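Long-range contact in trehalose monomycolate transport factor A (Mycolicibacterium smegmatis MC2 155, PDB 6T84), which is required for MmpL3-dependent transport of trehalose monomycolate to the cell wall; this chain is most of its N-terminal domain, probably cytoplasmic: residues Arg97-Pro109 against Tyr113-Asp125. Sequence-based numbering, arbitrary orientation.
Sequences RENDIWLLGAIGP and YSTNLDAARRACD
L104 reaches from its strand to helix 117-123. With CG anti to the backbone N (chi1 175°), the branched end is directed to the helix. CD1 lies over one face of the R121 guanidinium, toward its rim, and meets R121 CG at 3.5 Å. CD2 packs on A120 CB at 3.9 Å and near C124 SG, while L104 CB touches L117 CD2.

W102 and S114 are an antiparallel hydrogen-bonded pair. S114 N to W102 O is 2.8 Å, and W102 N to S114 O is 3.0 Å, with the donor 45° out of the carbonyl plane. The W102 ring presents its edge to T115 O, with CZ3 3.6 Å from that oxygen. On the other sheet face, L103 CD1 sits over the Y113 ring, 4.2 Å from its centroid, in a CH-pi contact. A water donates to D100 O and T115 O, just before strand 102-107 begins and just after strand 110-114 ends.

S114 OG accepts from N116 N, closing an ST turn, and also hydrogen-bonds V85 O. N116 OD1 caps the helix at A119 N. L104 and G105 face V112 in a classic beta bulge. Strand 102-107 is one of the two edge strands of the large antiparallel sheet, paired with 110-114; I107 packs on helix 126-134.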
# COMPACT_ATOMS: atom_id res chain seq x y z
N ARG A 97 -6.88 -12.01 -7.00
CA ARG A 97 -7.17 -12.94 -8.09
C ARG A 97 -6.03 -13.90 -8.37
O ARG A 97 -6.27 -14.94 -9.01
CB ARG A 97 -7.54 -12.17 -9.36
CG ARG A 97 -8.77 -11.29 -9.18
CD ARG A 97 -9.34 -10.78 -10.50
NE ARG A 97 -10.54 -9.97 -10.27
CZ ARG A 97 -11.79 -10.45 -10.26
NH1 ARG A 97 -12.01 -11.74 -10.47
NH2 ARG A 97 -12.81 -9.64 -10.04
N GLU A 98 -4.80 -13.60 -7.94
CA GLU A 98 -3.64 -14.44 -8.25
C GLU A 98 -3.81 -15.85 -7.69
O GLU A 98 -4.49 -16.06 -6.68
CB GLU A 98 -2.35 -13.83 -7.70
CG GLU A 98 -1.93 -12.53 -8.39
CD GLU A 98 -2.66 -11.29 -7.87
OE1 GLU A 98 -3.70 -11.43 -7.18
OE2 GLU A 98 -2.19 -10.17 -8.14
N ASN A 99 -3.16 -16.80 -8.35
CA ASN A 99 -3.29 -18.22 -8.04
C ASN A 99 -2.22 -18.74 -7.09
O ASN A 99 -2.16 -19.95 -6.84
CB ASN A 99 -3.33 -19.06 -9.34
CG ASN A 99 -4.54 -18.72 -10.21
OD1 ASN A 99 -5.65 -18.56 -9.70
ND2 ASN A 99 -4.32 -18.59 -11.52
N ASP A 100 -1.37 -17.87 -6.54
CA ASP A 100 -0.33 -18.27 -5.61
C ASP A 100 -0.57 -17.68 -4.22
O ASP A 100 0.34 -17.64 -3.40
CB ASP A 100 1.07 -17.89 -6.11
CG ASP A 100 1.23 -16.40 -6.28
OD1 ASP A 100 0.20 -15.69 -6.26
OD2 ASP A 100 2.40 -15.95 -6.43
N ILE A 101 -1.77 -17.20 -3.96
CA ILE A 101 -2.05 -16.49 -2.72
C ILE A 101 -3.39 -16.97 -2.18
O ILE A 101 -4.34 -17.20 -2.93
CB ILE A 101 -2.01 -14.96 -2.96
CG1 ILE A 101 -2.12 -14.22 -1.61
CG2 ILE A 101 -3.08 -14.50 -3.95
CD1 ILE A 101 -1.78 -12.73 -1.66
N TRP A 102 -3.45 -17.18 -0.87
CA TRP A 102 -4.59 -17.85 -0.24
C TRP A 102 -5.05 -17.11 1.01
O TRP A 102 -4.26 -16.43 1.69
CB TRP A 102 -4.21 -19.27 0.17
CG TRP A 102 -3.79 -20.06 -0.97
CD1 TRP A 102 -4.61 -20.68 -1.89
CD2 TRP A 102 -2.47 -20.32 -1.37
NE1 TRP A 102 -3.85 -21.33 -2.83
CE2 TRP A 102 -2.53 -21.14 -2.53
CE3 TRP A 102 -1.22 -20.00 -0.83
CZ2 TRP A 102 -1.40 -21.58 -3.18
CZ3 TRP A 102 -0.09 -20.45 -1.49
CH2 TRP A 102 -0.19 -21.22 -2.66
N LEU A 103 -6.32 -17.30 1.35
CA LEU A 103 -6.89 -16.75 2.58
C LEU A 103 -6.26 -17.40 3.82
O LEU A 103 -6.37 -18.63 3.99
CB LEU A 103 -8.39 -16.97 2.60
CG LEU A 103 -9.15 -16.48 3.84
CD1 LEU A 103 -9.10 -14.97 4.01
CD2 LEU A 103 -10.61 -17.02 3.74
N LEU A 104 -5.64 -16.58 4.67
CA LEU A 104 -5.23 -17.01 6.01
C LEU A 104 -6.37 -16.88 7.02
O LEU A 104 -6.59 -17.81 7.82
CB LEU A 104 -4.03 -16.16 6.46
CG LEU A 104 -3.57 -16.43 7.91
CD1 LEU A 104 -3.12 -17.89 8.12
CD2 LEU A 104 -2.50 -15.46 8.41
N GLY A 105 -7.09 -15.77 7.04
CA GLY A 105 -8.18 -15.65 8.00
C GLY A 105 -8.71 -14.23 8.06
O GLY A 105 -8.19 -13.32 7.41
N ALA A 106 -9.79 -14.05 8.79
CA ALA A 106 -10.39 -12.74 9.01
C ALA A 106 -9.80 -12.09 10.25
O ALA A 106 -9.51 -12.77 11.26
CB ALA A 106 -11.88 -12.87 9.26
N ILE A 107 -9.68 -10.76 10.21
CA ILE A 107 -9.40 -9.96 11.41
C ILE A 107 -10.30 -8.74 11.35
O ILE A 107 -10.02 -7.79 10.61
CB ILE A 107 -7.94 -9.52 11.55
CG1 ILE A 107 -6.96 -10.67 11.35
CG2 ILE A 107 -7.74 -8.84 12.94
CD1 ILE A 107 -5.46 -10.19 11.34
N GLY A 108 -11.33 -8.72 12.17
CA GLY A 108 -12.15 -7.54 12.21
C GLY A 108 -12.77 -7.21 10.88
O GLY A 108 -13.43 -8.04 10.25
N PRO A 109 -12.56 -5.97 10.43
CA PRO A 109 -13.17 -5.53 9.18
C PRO A 109 -12.41 -6.04 7.97
O PRO A 109 -12.78 -5.69 6.84
CB PRO A 109 -13.02 -3.99 9.29
CG PRO A 109 -11.74 -3.82 10.04
CD PRO A 109 -11.77 -4.91 11.08
N TYR A 113 -4.58 -12.40 3.33
CA TYR A 113 -4.22 -13.38 2.32
C TYR A 113 -2.69 -13.43 2.27
O TYR A 113 -2.00 -12.41 2.49
CB TYR A 113 -4.76 -12.97 0.92
CG TYR A 113 -6.25 -12.79 0.93
CD1 TYR A 113 -6.81 -11.56 1.29
CD2 TYR A 113 -7.10 -13.80 0.58
CE1 TYR A 113 -8.18 -11.34 1.26
CE2 TYR A 113 -8.51 -13.59 0.61
CZ TYR A 113 -9.01 -12.37 0.95
OH TYR A 113 -10.37 -12.14 1.03
N SER A 114 -2.13 -14.59 1.93
CA SER A 114 -0.68 -14.62 1.78
C SER A 114 -0.25 -15.73 0.84
O SER A 114 -0.95 -16.73 0.65
CB SER A 114 -0.01 -14.84 3.13
OG SER A 114 1.41 -14.77 3.03
N THR A 115 0.95 -15.54 0.28
CA THR A 115 1.62 -16.57 -0.50
C THR A 115 2.28 -17.62 0.40
O THR A 115 2.71 -18.65 -0.11
CB THR A 115 2.70 -15.93 -1.40
OG1 THR A 115 3.63 -15.23 -0.57
CG2 THR A 115 2.09 -15.01 -2.41
N ASN A 116 2.38 -17.39 1.72
CA ASN A 116 3.04 -18.35 2.61
C ASN A 116 2.27 -18.27 3.92
O ASN A 116 2.49 -17.36 4.71
CB ASN A 116 4.52 -17.97 2.78
CG ASN A 116 5.33 -18.93 3.71
OD1 ASN A 116 4.80 -19.51 4.68
ND2 ASN A 116 6.63 -19.10 3.41
N LEU A 117 1.33 -19.19 4.11
CA LEU A 117 0.41 -19.06 5.25
C LEU A 117 1.16 -19.15 6.57
O LEU A 117 0.81 -18.46 7.55
CB LEU A 117 -0.68 -20.12 5.17
CG LEU A 117 -1.64 -19.96 3.97
CD1 LEU A 117 -2.75 -21.05 4.03
CD2 LEU A 117 -2.22 -18.55 3.87
N ASP A 118 2.19 -20.02 6.63
CA ASP A 118 2.96 -20.15 7.86
C ASP A 118 3.69 -18.87 8.22
O ASP A 118 3.67 -18.43 9.37
CB ASP A 118 3.96 -21.31 7.72
CG ASP A 118 3.29 -22.67 7.88
OD1 ASP A 118 2.18 -22.72 8.45
OD2 ASP A 118 3.87 -23.68 7.42
N ALA A 119 4.34 -18.25 7.23
CA ALA A 119 5.03 -16.99 7.50
C ALA A 119 4.02 -15.89 7.89
O ALA A 119 4.27 -15.12 8.83
CB ALA A 119 5.84 -16.55 6.28
N ALA A 120 2.89 -15.83 7.19
CA ALA A 120 1.90 -14.80 7.51
C ALA A 120 1.32 -15.00 8.91
O ALA A 120 1.02 -14.02 9.61
CB ALA A 120 0.82 -14.83 6.44
N ARG A 121 1.13 -16.26 9.31
CA ARG A 121 0.71 -16.53 10.68
C ARG A 121 1.66 -15.92 11.69
O ARG A 121 1.22 -15.36 12.71
CB ARG A 121 0.67 -18.04 10.89
CG ARG A 121 -0.64 -18.58 10.55
CD ARG A 121 -0.90 -19.95 11.17
NE ARG A 121 -2.07 -20.53 10.52
CZ ARG A 121 -2.00 -21.25 9.41
NH1 ARG A 121 -0.83 -21.51 8.86
NH2 ARG A 121 -3.11 -21.73 8.87
N ARG A 122 2.97 -16.05 11.44
CA ARG A 122 3.95 -15.49 12.36
C ARG A 122 3.84 -13.98 12.43
O ARG A 122 3.97 -13.39 13.52
CB ARG A 122 5.36 -15.91 11.96
CG ARG A 122 5.62 -17.39 12.23
CD ARG A 122 7.10 -17.77 12.07
NE ARG A 122 7.69 -17.24 10.84
CZ ARG A 122 7.81 -17.93 9.71
NH1 ARG A 122 7.38 -19.19 9.64
NH2 ARG A 122 8.37 -17.35 8.64
N ALA A 123 3.59 -13.33 11.29
CA ALA A 123 3.41 -11.88 11.27
C ALA A 123 2.09 -11.44 11.90
O ALA A 123 1.97 -10.28 12.28
CB ALA A 123 3.49 -11.37 9.82
N CYS A 124 1.11 -12.33 12.03
CA CYS A 124 -0.21 -11.91 12.52
C CYS A 124 -0.34 -12.13 14.03
O CYS A 124 -1.14 -12.94 14.52
CB CYS A 124 -1.30 -12.66 11.77
SG CYS A 124 -1.57 -12.00 10.11
N ASP A 125 0.43 -11.36 14.77
CA ASP A 125 0.37 -11.44 16.23
C ASP A 125 -0.58 -10.36 16.77
O ASP A 125 -1.33 -9.73 16.02
CB ASP A 125 1.78 -11.33 16.82
CG ASP A 125 2.38 -9.93 16.66
OD1 ASP A 125 1.82 -9.06 15.96
OD2 ASP A 125 3.45 -9.72 17.23
O HOH W 1 2.62 -19.19 -3.15